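Local atomic coordinates of B12-binding domain-containing protein (Kitasatospora setae, PDB entry 6WTE), a protein that probably transfers methyl groups as a cobalamin-dependent, radical S-adenosylmethionine-type methyltransferase that carries a [4Fe-4S] cluster and works by a non-radical route. Residues Leu222-Cys227 and Ala279-Leu284; Glu273-Ile278 and Ser312-Glu317; Glu287-Arg292 and Leu322-Cys327; Leu305-Gln310 and Arg328-Gly333. One frame throughout, in Å; residues are numbered along the deposited sequence. Where two conformers were deposited one is given.

Contact 1. Residues Leu222-Cys227 and Ala279-Leu284; sequences LTKNGC and AHAKNL. With SF4 (iron/sulfur cluster), chain C.
T223 meets two side chains of helix 278-294, and here the contact is tight. Its methyl CG2, anti to its own carbonyl carbon, packs 3.6 Å from CD2 of L284, while its carbonyl O stands 3.2 Å from CE1 of H280, oblique to the ring. H280 reaches T223 because its CG lies anti to the backbone N (chi1 -174°), with L249 of helix 249-261 touching it as well. The looser side is K224, modelled in two conformers: in the one described, NZ lies 3.7 Å from CB of A281, and a water, rather than a direct bond, links K224 to H280. That water lies at the imidazole edge, in its plane, 2.8 Å from ND1 of H280. It donates to OG1 of T223 and accepts from NZ of K224. Each group has a further mate: D271 for T223, the carbonyls of F274 and L276 for K224, and the carbonyl of R247 for NE2 of H280. A leucine in place of H280 would probably leave the R247 carbonyl without this donor and the water with one anchor fewer. Farther on, SG of C227 binds iron FE2 at 2.2 Å; with C231 and C234 it forms the CX3CX2C cluster loop of the radical SAM fold.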
loop_
_atom_site.group_PDB
_atom_site.type_symbol
_atom_site.label_atom_id
_atom_site.label_comp_id
_atom_site.label_asym_id
_atom_site.label_seq_id
_atom_site.Cartn_x
_atom_site.Cartn_y
_atom_site.Cartn_z
ATOM N N LEU A 222 -9.767 -0.084 8.475
ATOM C CA LEU A 222 -8.563 0.277 9.200
ATOM C C LEU A 222 -8.820 0.112 10.690
ATOM O O LEU A 222 -9.855 0.555 11.196
ATOM C CB LEU A 222 -8.182 1.724 8.887
ATOM C CG LEU A 222 -6.991 2.269 9.667
ATOM C CD1 LEU A 222 -5.726 1.553 9.234
ATOM C CD2 LEU A 222 -6.879 3.776 9.442
ATOM N N THR A 223 -7.889 -0.532 11.393
ATOM C CA THR A 223 -8.006 -0.622 12.844
ATOM C C THR A 223 -6.951 0.188 13.581
ATOM O O THR A 223 -7.201 0.632 14.707
ATOM C CB THR A 223 -7.950 -2.091 13.308
ATOM O OG1 THR A 223 -6.594 -2.504 13.534
ATOM C CG2 THR A 223 -8.599 -3.011 12.272
ATOM N N LYS A 224 -5.807 0.438 12.956
ATOM C CA LYS A 224 -4.735 1.186 13.596
ATOM C C LYS A 224 -3.757 1.654 12.528
ATOM O O LYS A 224 -3.457 0.913 11.588
ATOM C CB LYS A 224 -4.015 0.329 14.647
ATOM C CG LYS A 224 -3.450 -0.973 14.094
ATOM C CD LYS A 224 -3.492 -2.089 15.132
ATOM C CE LYS A 224 -3.115 -3.425 14.507
ATOM N NZ LYS A 224 -3.409 -4.573 15.413
ATOM N N ASN A 225 -3.264 2.875 12.679
ATOM C CA ASN A 225 -2.283 3.400 11.747
ATOM C C ASN A 225 -0.869 3.168 12.269
ATOM O O ASN A 225 -0.602 3.338 13.459
ATOM C CB ASN A 225 -2.496 4.895 11.515
ATOM C CG ASN A 225 -1.497 5.469 10.546
ATOM O OD1 ASN A 225 -1.625 5.284 9.337
ATOM N ND2 ASN A 225 -0.474 6.150 11.065
ATOM N N GLY A 226 0.031 2.809 11.366
ATOM C CA GLY A 226 1.456 2.842 11.627
ATOM C C GLY A 226 2.048 1.452 11.800
ATOM O O GLY A 226 1.350 0.442 11.854
ATOM N N CYS A 227 3.381 1.426 11.876
ATOM C CA CYS A 227 4.126 0.211 12.183
ATOM C C CYS A 227 5.351 0.591 12.992
ATOM O O CYS A 227 6.097 1.491 12.593
ATOM C CB CYS A 227 4.566 -0.543 10.923
ATOM S SG CYS A 227 5.403 -2.124 11.338
ATOM N N ALA A 279 -2.701 -6.748 21.361
ATOM C CA ALA A 279 -3.780 -6.614 22.333
ATOM C C ALA A 279 -4.976 -5.895 21.721
ATOM O O ALA A 279 -6.129 -6.271 21.968
ATOM C CB ALA A 279 -3.282 -5.881 23.580
ATOM N N HIS A 280 -4.717 -4.867 20.906
ATOM C CA HIS A 280 -5.789 -4.173 20.201
ATOM C C HIS A 280 -6.496 -5.100 19.217
ATOM O O HIS A 280 -7.729 -5.099 19.127
ATOM C CB HIS A 280 -5.210 -2.957 19.476
ATOM C CG HIS A 280 -6.236 -2.081 18.828
ATOM N ND1 HIS A 280 -6.578 -2.200 17.498
ATOM C CD2 HIS A 280 -6.956 -1.042 19.313
ATOM C CE1 HIS A 280 -7.484 -1.286 17.197
ATOM N NE2 HIS A 280 -7.728 -0.569 18.280
ATOM N N ALA A 281 -5.731 -5.906 18.478
ATOM C CA ALA A 281 -6.336 -6.826 17.522
ATOM C C ALA A 281 -7.242 -7.828 18.226
ATOM O O ALA A 281 -8.370 -8.082 17.784
ATOM C CB ALA A 281 -5.247 -7.552 16.731
ATOM N N LYS A 282 -6.762 -8.407 19.332
ATOM C CA LYS A 282 -7.573 -9.372 20.066
ATOM C C LYS A 282 -8.805 -8.716 20.681
ATOM O O LYS A 282 -9.891 -9.302 20.673
ATOM C CB LYS A 282 -6.738 -10.064 21.140
ATOM C CG LYS A 282 -5.778 -11.088 20.567
ATOM C CD LYS A 282 -4.973 -11.770 21.661
ATOM C CE LYS A 282 -4.204 -12.956 21.107
ATOM N NZ LYS A 282 -3.447 -13.668 22.185
ATOM N N ASN A 283 -8.664 -7.498 21.212
ATOM C CA ASN A 283 -9.833 -6.796 21.736
ATOM C C ASN A 283 -10.845 -6.506 20.633
ATOM O O ASN A 283 -12.064 -6.579 20.856
ATOM C CB ASN A 283 -9.407 -5.490 22.412
ATOM C CG ASN A 283 -8.802 -5.709 23.780
ATOM O OD1 ASN A 283 -9.058 -6.722 24.430
ATOM N ND2 ASN A 283 -7.996 -4.752 24.231
ATOM N N LEU A 284 -10.361 -6.167 19.438
ATOM C CA LEU A 284 -11.254 -5.928 18.311
ATOM C C LEU A 284 -12.040 -7.186 17.956
ATOM O O LEU A 284 -13.260 -7.137 17.759
ATOM C CB LEU A 284 -10.450 -5.455 17.106
ATOM C CG LEU A 284 -11.338 -5.062 15.926
ATOM C CD1 LEU A 284 -12.032 -3.752 16.245
ATOM C CD2 LEU A 284 -10.513 -4.951 14.657
HETATM FE FE1 SF4 C . 8.014 -4.889 8.574
HETATM FE FE2 SF4 C . 6.130 -3.135 9.532
HETATM FE FE3 SF4 C . 5.340 -5.202 7.965
HETATM FE FE4 SF4 C . 6.746 -3.164 6.882
HETATM S S1 SF4 C . 4.659 -3.032 7.779
HETATM S S2 SF4 C . 7.097 -5.385 6.537
HETATM S S3 SF4 C . 8.139 -2.601 8.601
HETATM S S4 SF4 C . 6.330 -5.363 10.022
HETATM O O HOH W 1 -6.126 -4.224 15.669
#

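Contact 2. Residues Glu273-Ile278 and Ser312-Glu317. With SF4 (iron/sulfur cluster), chain C; EDO (1,2-ethanediol), chain G.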
loop_
_atom_site.group_PDB
_atom_site.type_symbol
_atom_site.label_atom_id
_atom_site.label_comp_id
_atom_site.label_asym_id
_atom_site.label_seq_id
_atom_site.Cartn_x
_atom_site.Cartn_y
_atom_site.Cartn_z
ATOM N N GLU A 273 0.144 -4.269 9.667
ATOM C CA GLU A 273 0.147 -5.681 10.055
ATOM C C GLU A 273 -0.937 -5.857 11.106
ATOM O O GLU A 273 -0.862 -5.230 12.165
ATOM C CB GLU A 273 1.507 -6.118 10.624
ATOM C CG GLU A 273 2.723 -5.733 9.791
ATOM C CD GLU A 273 2.884 -6.587 8.554
ATOM O OE1 GLU A 273 2.152 -7.593 8.422
ATOM O OE2 GLU A 273 3.756 -6.266 7.720
ATOM N N PHE A 274 -1.924 -6.718 10.840
ATOM C CA PHE A 274 -3.065 -6.796 11.752
ATOM C C PHE A 274 -2.657 -7.316 13.128
ATOM O O PHE A 274 -3.175 -6.839 14.145
ATOM C CB PHE A 274 -4.177 -7.668 11.162
ATOM C CG PHE A 274 -5.388 -7.801 12.060
ATOM C CD1 PHE A 274 -6.072 -6.682 12.498
ATOM C CD2 PHE A 274 -5.835 -9.051 12.464
ATOM C CE1 PHE A 274 -7.187 -6.800 13.323
ATOM C CE2 PHE A 274 -6.945 -9.179 13.288
ATOM C CZ PHE A 274 -7.622 -8.054 13.718
ATOM N N ASN A 275 -1.729 -8.278 13.195
ATOM C CA ASN A 275 -1.397 -8.909 14.468
ATOM C C ASN A 275 -0.238 -8.239 15.206
ATOM O O ASN A 275 0.147 -8.716 16.277
ATOM C CB ASN A 275 -1.079 -10.406 14.272
ATOM C CG ASN A 275 0.150 -10.642 13.403
ATOM O OD1 ASN A 275 0.447 -9.866 12.491
ATOM N ND2 ASN A 275 0.863 -11.729 13.675
ATOM N N LEU A 276 0.341 -7.169 14.674
ATOM C CA LEU A 276 1.201 -6.345 15.508
ATOM C C LEU A 276 0.317 -5.389 16.293
ATOM O O LEU A 276 -0.804 -5.083 15.881
ATOM C CB LEU A 276 2.244 -5.606 14.669
ATOM C CG LEU A 276 3.201 -6.535 13.909
ATOM C CD1 LEU A 276 4.316 -5.743 13.231
ATOM C CD2 LEU A 276 3.803 -7.608 14.831
ATOM N N SER A 277 0.802 -4.948 17.450
ATOM C CA SER A 277 -0.070 -4.360 18.466
ATOM C C SER A 277 -1.222 -5.331 18.749
ATOM O O SER A 277 -2.393 -5.076 18.457
ATOM C CB SER A 277 -0.578 -2.980 18.025
ATOM O OG SER A 277 -1.016 -2.205 19.128
ATOM N N ILE A 278 -0.848 -6.489 19.299
ATOM C CA ILE A 278 -1.732 -7.650 19.297
ATOM C C ILE A 278 -2.898 -7.475 20.261
ATOM O O ILE A 278 -3.993 -8.005 20.020
ATOM C CB ILE A 278 -0.921 -8.923 19.618
ATOM C CG1 ILE A 278 -1.820 -10.168 19.586
ATOM C CG2 ILE A 278 -0.233 -8.793 20.966
ATOM C CD1 ILE A 278 -2.321 -10.549 18.200
ATOM N N SER A 312 4.636 -13.658 13.707
ATOM C CA SER A 312 4.545 -13.593 15.153
ATOM C C SER A 312 4.108 -12.189 15.541
ATOM O O SER A 312 4.565 -11.212 14.930
ATOM C CB SER A 312 5.891 -13.929 15.816
ATOM O OG SER A 312 5.812 -13.814 17.227
ATOM N N PRO A 313 3.230 -12.046 16.547
ATOM C CA PRO A 313 2.626 -13.115 17.344
ATOM C C PRO A 313 1.364 -13.671 16.703
ATOM O O PRO A 313 0.499 -12.903 16.274
ATOM C CB PRO A 313 2.297 -12.417 18.661
ATOM C CG PRO A 313 2.000 -10.992 18.259
ATOM C CD PRO A 313 2.815 -10.707 17.011
ATOM N N PHE A 314 1.252 -15.002 16.650
ATOM C CA PHE A 314 0.067 -15.652 16.085
ATOM C C PHE A 314 -0.132 -16.932 16.895
ATOM O O PHE A 314 0.399 -17.985 16.535
ATOM C CB PHE A 314 0.234 -15.950 14.598
ATOM C CG PHE A 314 -1.065 -16.250 13.881
ATOM C CD1 PHE A 314 -1.715 -17.467 14.053
ATOM C CD2 PHE A 314 -1.624 -15.318 13.020
ATOM C CE1 PHE A 314 -2.900 -17.740 13.391
ATOM C CE2 PHE A 314 -2.806 -15.581 12.355
ATOM C CZ PHE A 314 -3.454 -16.788 12.541
ATOM N N ASP A 315 -0.879 -16.827 17.994
ATOM C CA ASP A 315 -1.013 -17.952 18.909
ATOM C C ASP A 315 -2.411 -18.559 18.822
ATOM O O ASP A 315 -3.266 -18.127 18.040
ATOM C CB ASP A 315 -0.653 -17.544 20.347
ATOM C CG ASP A 315 -1.544 -16.444 20.913
ATOM O OD1 ASP A 315 -2.644 -16.188 20.387
ATOM O OD2 ASP A 315 -1.128 -15.822 21.916
ATOM N N GLU A 316 -2.631 -19.590 19.641
ATOM C CA GLU A 316 -3.882 -20.336 19.577
ATOM C C GLU A 316 -5.075 -19.447 19.906
ATOM O O GLU A 316 -6.118 -19.520 19.240
ATOM C CB GLU A 316 -3.820 -21.537 20.519
ATOM C CG GLU A 316 -5.035 -22.442 20.450
ATOM C CD GLU A 316 -4.881 -23.669 21.326
ATOM O OE1 GLU A 316 -3.844 -23.777 22.017
ATOM O OE2 GLU A 316 -5.792 -24.526 21.317
ATOM N N GLU A 317 -4.946 -18.601 20.932
ATOM C CA GLU A 317 -6.041 -17.700 21.280
ATOM C C GLU A 317 -6.372 -16.766 20.125
ATOM O O GLU A 317 -7.546 -16.498 19.847
ATOM C CB GLU A 317 -5.694 -16.891 22.530
ATOM C CG GLU A 317 -6.808 -15.932 22.950
ATOM C CD GLU A 317 -6.381 -14.945 24.017
ATOM O OE1 GLU A 317 -5.217 -14.488 23.991
ATOM O OE2 GLU A 317 -7.218 -14.630 24.889
HETATM FE FE1 SF4 C . 8.014 -4.889 8.574
HETATM FE FE2 SF4 C . 6.130 -3.135 9.532
HETATM FE FE3 SF4 C . 5.340 -5.202 7.965
HETATM FE FE4 SF4 C . 6.746 -3.164 6.882
HETATM S S1 SF4 C . 4.659 -3.032 7.779
HETATM S S2 SF4 C . 7.097 -5.385 6.537
HETATM S S3 SF4 C . 8.139 -2.601 8.601
HETATM S S4 SF4 C . 6.330 -5.363 10.022
HETATM C C1 EDO G . 2.952 -7.361 19.329
HETATM O O1 EDO G . 1.970 -6.520 19.944
HETATM C C2 EDO G . 4.114 -6.490 18.855
HETATM O O2 EDO G . 3.622 -5.477 17.963
#
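P313 lays its ring over residues 275-278, with CG 3.8 Å from CB of I278 and CD 3.9 Å from CD2 of L276. The peptide bond before P313 is cis. Its ring also lies against the backbone of N275, CD coming 3.4 Å from the carbonyl O of N275, a buried acceptor that finds no partner in the model. With CG of N275 between its backbone N and carbonyl carbon (chi1 63°), ND2 gives a 2.9 Å hydrogen bond to O of P313, fairly straight at 155°, but the donor stands well above the carbonyl plane, 60° out of it. ND2 also donates to the carbonyl O of Q310, so one amide nitrogen holds two carbonyls of the chain leading to helix 316-325, and it reaches the edge of the F314 ring. A valine in place of N275 is likely to leave both carbonyls without this donor and to weaken the hold of the turn on the cis-proline loop. At the start of helix 278-294 the backbone N atoms of S277 and I278 bond an ethanediol, probably from the crystallisation liquor. The type I turn from E273 to L276 carries a cluster ligand: OE2 of E273 binds iron FE3 at 1.9 Å, and CD1 of L276 packs 3.8 Å from sulfur S4, so this loop forms one wall of the [4Fe-4S] site.

Contact 3. Residues Glu287-Arg292 and Leu322-Cys327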
loop_
_atom_site.group_PDB
_atom_site.type_symbol
_atom_site.label_atom_id
_atom_site.label_comp_id
_atom_site.label_asym_id
_atom_site.label_seq_id
_atom_site.Cartn_x
_atom_site.Cartn_y
_atom_site.Cartn_z
ATOM N N GLU A 287 -14.751 -7.947 20.435
ATOM C CA GLU A 287 -15.941 -7.117 20.268
ATOM C C GLU A 287 -16.774 -7.571 19.075
ATOM O O GLU A 287 -18.010 -7.576 19.143
ATOM C CB GLU A 287 -15.543 -5.646 20.134
ATOM C CG GLU A 287 -16.707 -4.706 19.853
ATOM C CD GLU A 287 -17.733 -4.677 20.972
ATOM O OE1 GLU A 287 -17.441 -5.164 22.089
ATOM O OE2 GLU A 287 -18.843 -4.155 20.733
ATOM N N ILE A 288 -16.121 -7.968 17.979
ATOM C CA ILE A 288 -16.856 -8.478 16.824
ATOM C C ILE A 288 -17.650 -9.716 17.214
ATOM O O ILE A 288 -18.832 -9.862 16.873
ATOM C CB ILE A 288 -15.897 -8.783 15.661
ATOM C CG1 ILE A 288 -15.244 -7.499 15.139
ATOM C CG2 ILE A 288 -16.643 -9.490 14.544
ATOM C CD1 ILE A 288 -14.171 -7.776 14.108
ATOM N N VAL A 289 -17.001 -10.631 17.931
ATOM C CA VAL A 289 -17.662 -11.858 18.364
ATOM C C VAL A 289 -18.819 -11.539 19.297
ATOM O O VAL A 289 -19.899 -12.135 19.199
ATOM C CB VAL A 289 -16.640 -12.799 19.030
ATOM C CG1 VAL A 289 -17.348 -13.966 19.709
ATOM C CG2 VAL A 289 -15.646 -13.294 18.001
ATOM N N ARG A 290 -18.616 -10.582 20.205
ATOM C CA ARG A 290 -19.663 -10.247 21.163
ATOM C C ARG A 290 -20.901 -9.707 20.461
ATOM O O ARG A 290 -22.026 -10.084 20.806
ATOM C CB ARG A 290 -19.148 -9.224 22.177
ATOM C CG ARG A 290 -20.157 -8.890 23.268
ATOM C CD ARG A 290 -19.820 -7.589 23.988
ATOM N NE ARG A 290 -20.000 -6.416 23.132
ATOM C CZ ARG A 290 -21.179 -5.858 22.868
ATOM N NH1 ARG A 290 -22.287 -6.371 23.388
ATOM N NH2 ARG A 290 -21.255 -4.791 22.083
ATOM N N ARG A 291 -20.716 -8.847 19.456
ATOM C CA ARG A 291 -21.871 -8.317 18.736
ATOM C C ARG A 291 -22.566 -9.402 17.927
ATOM O O ARG A 291 -23.802 -9.449 17.872
ATOM C CB ARG A 291 -21.446 -7.175 17.820
ATOM C CG ARG A 291 -20.978 -5.940 18.553
ATOM C CD ARG A 291 -21.015 -4.748 17.636
ATOM N NE ARG A 291 -20.282 -3.624 18.195
ATOM C CZ ARG A 291 -20.226 -2.421 17.637
ATOM N NH1 ARG A 291 -20.871 -2.188 16.499
ATOM N NH2 ARG A 291 -19.520 -1.459 18.211
ATOM N N ARG A 292 -21.787 -10.278 17.286
ATOM C CA ARG A 292 -22.372 -11.373 16.519
ATOM C C ARG A 292 -23.246 -12.245 17.407
ATOM O O ARG A 292 -24.375 -12.600 17.042
ATOM C CB ARG A 292 -21.261 -12.204 15.875
ATOM C CG ARG A 292 -20.647 -11.560 14.640
ATOM C CD ARG A 292 -19.365 -12.268 14.216
ATOM N NE ARG A 292 -19.547 -13.709 14.047
ATOM C CZ ARG A 292 -19.391 -14.357 12.895
ATOM N NH1 ARG A 292 -19.572 -15.670 12.840
ATOM N NH2 ARG A 292 -19.061 -13.700 11.798
ATOM N N LEU A 322 -9.933 -15.219 15.646
ATOM C CA LEU A 322 -10.149 -15.023 14.215
ATOM C C LEU A 322 -11.271 -15.917 13.702
ATOM O O LEU A 322 -12.162 -15.459 12.977
ATOM C CB LEU A 322 -8.857 -15.298 13.452
ATOM C CG LEU A 322 -7.746 -14.257 13.565
ATOM C CD1 LEU A 322 -6.482 -14.848 12.972
ATOM C CD2 LEU A 322 -8.134 -12.969 12.836
ATOM N N ALA A 323 -11.246 -17.202 14.066
ATOM C CA ALA A 323 -12.286 -18.105 13.587
ATOM C C ALA A 323 -13.659 -17.655 14.061
ATOM O O ALA A 323 -14.610 -17.611 13.274
ATOM C CB ALA A 323 -11.998 -19.537 14.044
ATOM N N ALA A 324 -13.774 -17.275 15.335
ATOM C CA ALA A 324 -15.076 -16.921 15.884
ATOM C C ALA A 324 -15.602 -15.627 15.285
ATOM O O ALA A 324 -16.821 -15.445 15.181
ATOM C CB ALA A 324 -14.989 -16.805 17.406
ATOM N N ALA A 325 -14.702 -14.728 14.885
ATOM C CA ALA A 325 -15.091 -13.429 14.340
ATOM C C ALA A 325 -15.516 -13.489 12.879
ATOM O O ALA A 325 -16.119 -12.530 12.386
ATOM C CB ALA A 325 -13.937 -12.430 14.490
ATOM N N GLY A 326 -15.208 -14.566 12.172
ATOM C CA GLY A 326 -15.514 -14.678 10.765
ATOM C C GLY A 326 -14.323 -14.575 9.825
ATOM O O GLY A 326 -14.522 -14.319 8.628
ATOM N N CYS A 327 -13.106 -14.756 10.321
ATOM C CA CYS A 327 -11.944 -14.732 9.450
ATOM C C CYS A 327 -11.988 -15.901 8.473
ATOM O O CYS A 327 -12.176 -17.057 8.870
ATOM C CB CYS A 327 -10.670 -14.781 10.284
ATOM S SG CYS A 327 -9.160 -14.688 9.332
#
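V289 pushes CG2 into the last turn of helix 316-325, 3.6 Å from CB of A324 and 4.0 Å from CB of A325. Beside it CG2 of I288 also meets CB of A325, and such small partners let the backbones approach to 5.0 Å between CA of V289 and CA of A325. R292 closes the contact: bent at chi3 (53°), its guanidinium lies with one face over the peptide of A325 and G326. NH2 of R292 is 3.2 Å from O of A325, yet the angle is too poor for a hydrogen bond; the carbonyls at this helix end probably still attract the charge, and NH2 has a weak bond to the carbonyl of L300. The contact thus joins two neighbouring helices of the partial (βα) barrel of the radical SAM fold, where helix 316-325 hands over to strand 327-335. G326 makes that turn in a Schellman motif, with N of C327 bonded to O of L322 at 2.9 Å; a side chain on G326 would run into NH2 of R292. Farther out, E287 is gripped side-on by R290 through NE and NH2, while its OE2 takes a second bond, from NE of R291 at 3.0 Å. R291 continues to D254 and E257 of helix 249-261, which also packs on I288 through V253 and M256.

Contact 4. Residues Leu305-Gln310 and Arg328-Gly333; sequences LWVYCQ and RGVNVG
W306 spreads its indole over the neighbouring strand at R328 and G329. With CG anti to the carbonyl carbon (chi1 -56°), the six-membered ring takes CB of R328 on one face in a CH-pi contact, 3.8 Å from the centroid, while CA of G329 lies 3.5 Å from CE3 of W306. A CB on G329 would strike this ring. R328 bends at chi2, carrying its guanidinium away from the strand pair. Farther along the same face Y308 has CG anti to its backbone N (chi1 -170°), which swings the ring across N331: CD2 of Y308 touches CB of N331 at 3.6 Å, ring and amide planes 54° apart, and the backbone O of N331 lies over one ring face, toward the rim. OH of Y308 ends 3.4 Å from CA of G333. On the opposite face V307 and V330 meet through their CG2 methyls at 3.6 Å, and SG of C309 lies 4.1 Å from CG1 of V330; helix 357-369 covers V330. Between the faces run five parallel-strand hydrogen bonds, the shortest from N of C309 to O of N331 at 2.7 Å. The indole NE1 bonds D266, N331 weakly E377, and Q310 both Y354 and K346. The chemistry implies a beta-alpha-beta pair, with crossover helix 316-325, fixed by its backbone, apolar on the V307 and V330 face, aromatic and polar on the Y308 and W306 face, with Q310 at the cluster end.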
loop_
_atom_site.group_PDB
_atom_site.type_symbol
_atom_site.label_atom_id
_atom_site.label_comp_id
_atom_site.label_asym_id
_atom_site.label_seq_id
_atom_site.Cartn_x
_atom_site.Cartn_y
_atom_site.Cartn_z
ATOM N N LEU A 305 -13.789 -12.000 7.043
ATOM C CA LEU A 305 -12.666 -11.114 7.328
ATOM C C LEU A 305 -11.391 -11.662 6.707
ATOM O O LEU A 305 -11.083 -12.852 6.847
ATOM C CB LEU A 305 -12.478 -10.945 8.837
ATOM C CG LEU A 305 -11.440 -9.920 9.293
ATOM C CD1 LEU A 305 -11.837 -8.528 8.833
ATOM C CD2 LEU A 305 -11.321 -9.976 10.808
ATOM N N TRP A 306 -10.637 -10.786 6.052
ATOM C CA TRP A 306 -9.379 -11.145 5.412
ATOM C C TRP A 306 -8.299 -10.260 6.008
ATOM O O TRP A 306 -8.414 -9.033 5.968
ATOM C CB TRP A 306 -9.473 -10.974 3.894
ATOM C CG TRP A 306 -10.612 -11.769 3.306
ATOM C CD1 TRP A 306 -11.916 -11.374 3.187
ATOM C CD2 TRP A 306 -10.546 -13.099 2.784
ATOM N NE1 TRP A 306 -12.665 -12.380 2.620
ATOM C CE2 TRP A 306 -11.846 -13.452 2.370
ATOM C CE3 TRP A 306 -9.515 -14.033 2.638
ATOM C CZ2 TRP A 306 -12.137 -14.690 1.802
ATOM C CZ3 TRP A 306 -9.811 -15.265 2.075
ATOM C CH2 TRP A 306 -11.109 -15.581 1.663
ATOM N N VAL A 307 -7.270 -10.876 6.587
ATOM C CA VAL A 307 -6.273 -10.122 7.340
ATOM C C VAL A 307 -4.884 -10.392 6.775
ATOM O O VAL A 307 -4.639 -11.384 6.084
ATOM C CB VAL A 307 -6.316 -10.442 8.855
ATOM C CG1 VAL A 307 -7.706 -10.164 9.423
ATOM C CG2 VAL A 307 -5.902 -11.904 9.137
ATOM N N TYR A 308 -3.972 -9.461 7.060
ATOM C CA TYR A 308 -2.567 -9.561 6.686
ATOM C C TYR A 308 -1.743 -9.507 7.960
ATOM O O TYR A 308 -1.945 -8.615 8.791
ATOM C CB TYR A 308 -2.141 -8.433 5.734
ATOM C CG TYR A 308 -0.764 -8.669 5.151
ATOM C CD1 TYR A 308 0.383 -8.263 5.824
ATOM C CD2 TYR A 308 -0.613 -9.324 3.934
ATOM C CE1 TYR A 308 1.641 -8.498 5.299
ATOM C CE2 TYR A 308 0.635 -9.557 3.402
ATOM C CZ TYR A 308 1.757 -9.145 4.087
ATOM O OH TYR A 308 3.003 -9.377 3.554
ATOM N N CYS A 309 -0.811 -10.452 8.109
ATOM C CA CYS A 309 -0.129 -10.665 9.376
ATOM C C CYS A 309 1.354 -10.895 9.153
ATOM O O CYS A 309 1.797 -11.252 8.059
ATOM C CB CYS A 309 -0.677 -11.887 10.136
ATOM S SG CYS A 309 -2.326 -11.712 10.808
ATOM N N GLN A 310 2.105 -10.705 10.216
ATOM C CA GLN A 310 3.457 -11.225 10.338
ATOM C C GLN A 310 3.408 -12.583 11.019
ATOM O O GLN A 310 2.388 -12.950 11.616
ATOM C CB GLN A 310 4.331 -10.256 11.134
ATOM C CG GLN A 310 4.682 -8.990 10.362
ATOM C CD GLN A 310 5.527 -9.286 9.143
ATOM O OE1 GLN A 310 6.687 -9.684 9.265
ATOM N NE2 GLN A 310 4.942 -9.129 7.960
ATOM N N ARG A 328 -11.822 -15.593 7.188
ATOM C CA ARG A 328 -11.750 -16.604 6.145
ATOM C C ARG A 328 -10.339 -16.828 5.621
ATOM O O ARG A 328 -10.071 -17.895 5.055
ATOM C CB ARG A 328 -12.656 -16.225 4.965
ATOM C CG ARG A 328 -14.144 -16.300 5.249
ATOM C CD ARG A 328 -14.569 -17.731 5.550
ATOM N NE ARG A 328 -16.010 -17.832 5.767
ATOM C CZ ARG A 328 -16.868 -18.299 4.868
ATOM N NH1 ARG A 328 -16.434 -18.719 3.686
ATOM N NH2 ARG A 328 -18.164 -18.354 5.155
ATOM N N GLY A 329 -9.440 -15.856 5.775
ATOM C CA GLY A 329 -8.106 -15.997 5.224
ATOM C C GLY A 329 -7.094 -15.144 5.948
ATOM O O GLY A 329 -7.403 -14.041 6.415
ATOM N N VAL A 330 -5.867 -15.658 6.027
ATOM C CA VAL A 330 -4.721 -14.943 6.579
ATOM C C VAL A 330 -3.620 -14.939 5.530
ATOM O O VAL A 330 -3.252 -15.994 4.999
ATOM C CB VAL A 330 -4.217 -15.584 7.889
ATOM C CG1 VAL A 330 -2.912 -14.921 8.353
ATOM C CG2 VAL A 330 -5.284 -15.488 8.973
ATOM N N ASN A 331 -3.110 -13.754 5.231
ATOM C CA ASN A 331 -1.948 -13.565 4.378
ATOM C C ASN A 331 -0.787 -13.190 5.289
ATOM O O ASN A 331 -0.912 -12.265 6.097
ATOM C CB ASN A 331 -2.222 -12.466 3.342
ATOM C CG ASN A 331 -1.239 -12.486 2.184
ATOM O OD1 ASN A 331 -0.147 -13.038 2.283
ATOM N ND2 ASN A 331 -1.630 -11.874 1.076
ATOM N N VAL A 332 0.320 -13.930 5.202
ATOM C CA VAL A 332 1.450 -13.733 6.107
ATOM C C VAL A 332 2.703 -13.380 5.308
ATOM O O VAL A 332 3.063 -14.079 4.351
ATOM C CB VAL A 332 1.698 -14.962 7.002
ATOM C CG1 VAL A 332 1.943 -16.213 6.171
ATOM C CG2 VAL A 332 2.888 -14.678 7.921
ATOM N N GLY A 333 3.365 -12.295 5.711
ATOM C CA GLY A 333 4.628 -11.889 5.114
ATOM C C GLY A 333 5.820 -12.584 5.746
ATOM O O GLY A 333 6.662 -11.948 6.389
#

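All four contacts lie in the radical SAM core, but at different depths. Contacts 1 and 4 are buried, contacts 2 and 3 only partly so. Helix 278-294 serves contacts 1 and 3, and its first residue enters contact 2; helix 316-325 serves contacts 2 and 3. Contacts 1 and 2 both bind the cluster, one through C227 and the other through E273, and Q310 of contact 4 borders it; a K282-E317 salt bridge joins contacts 1 and 2. Contact 4 is the sheet interior, ruled by backbone bonds, and F274 N to Y308 O probably ties it to contact 2. Contact 3, far from the sites, relies on small apolar side chains and an arginine lying over a peptide, where contact 1 uses a water and contact 2 an amide.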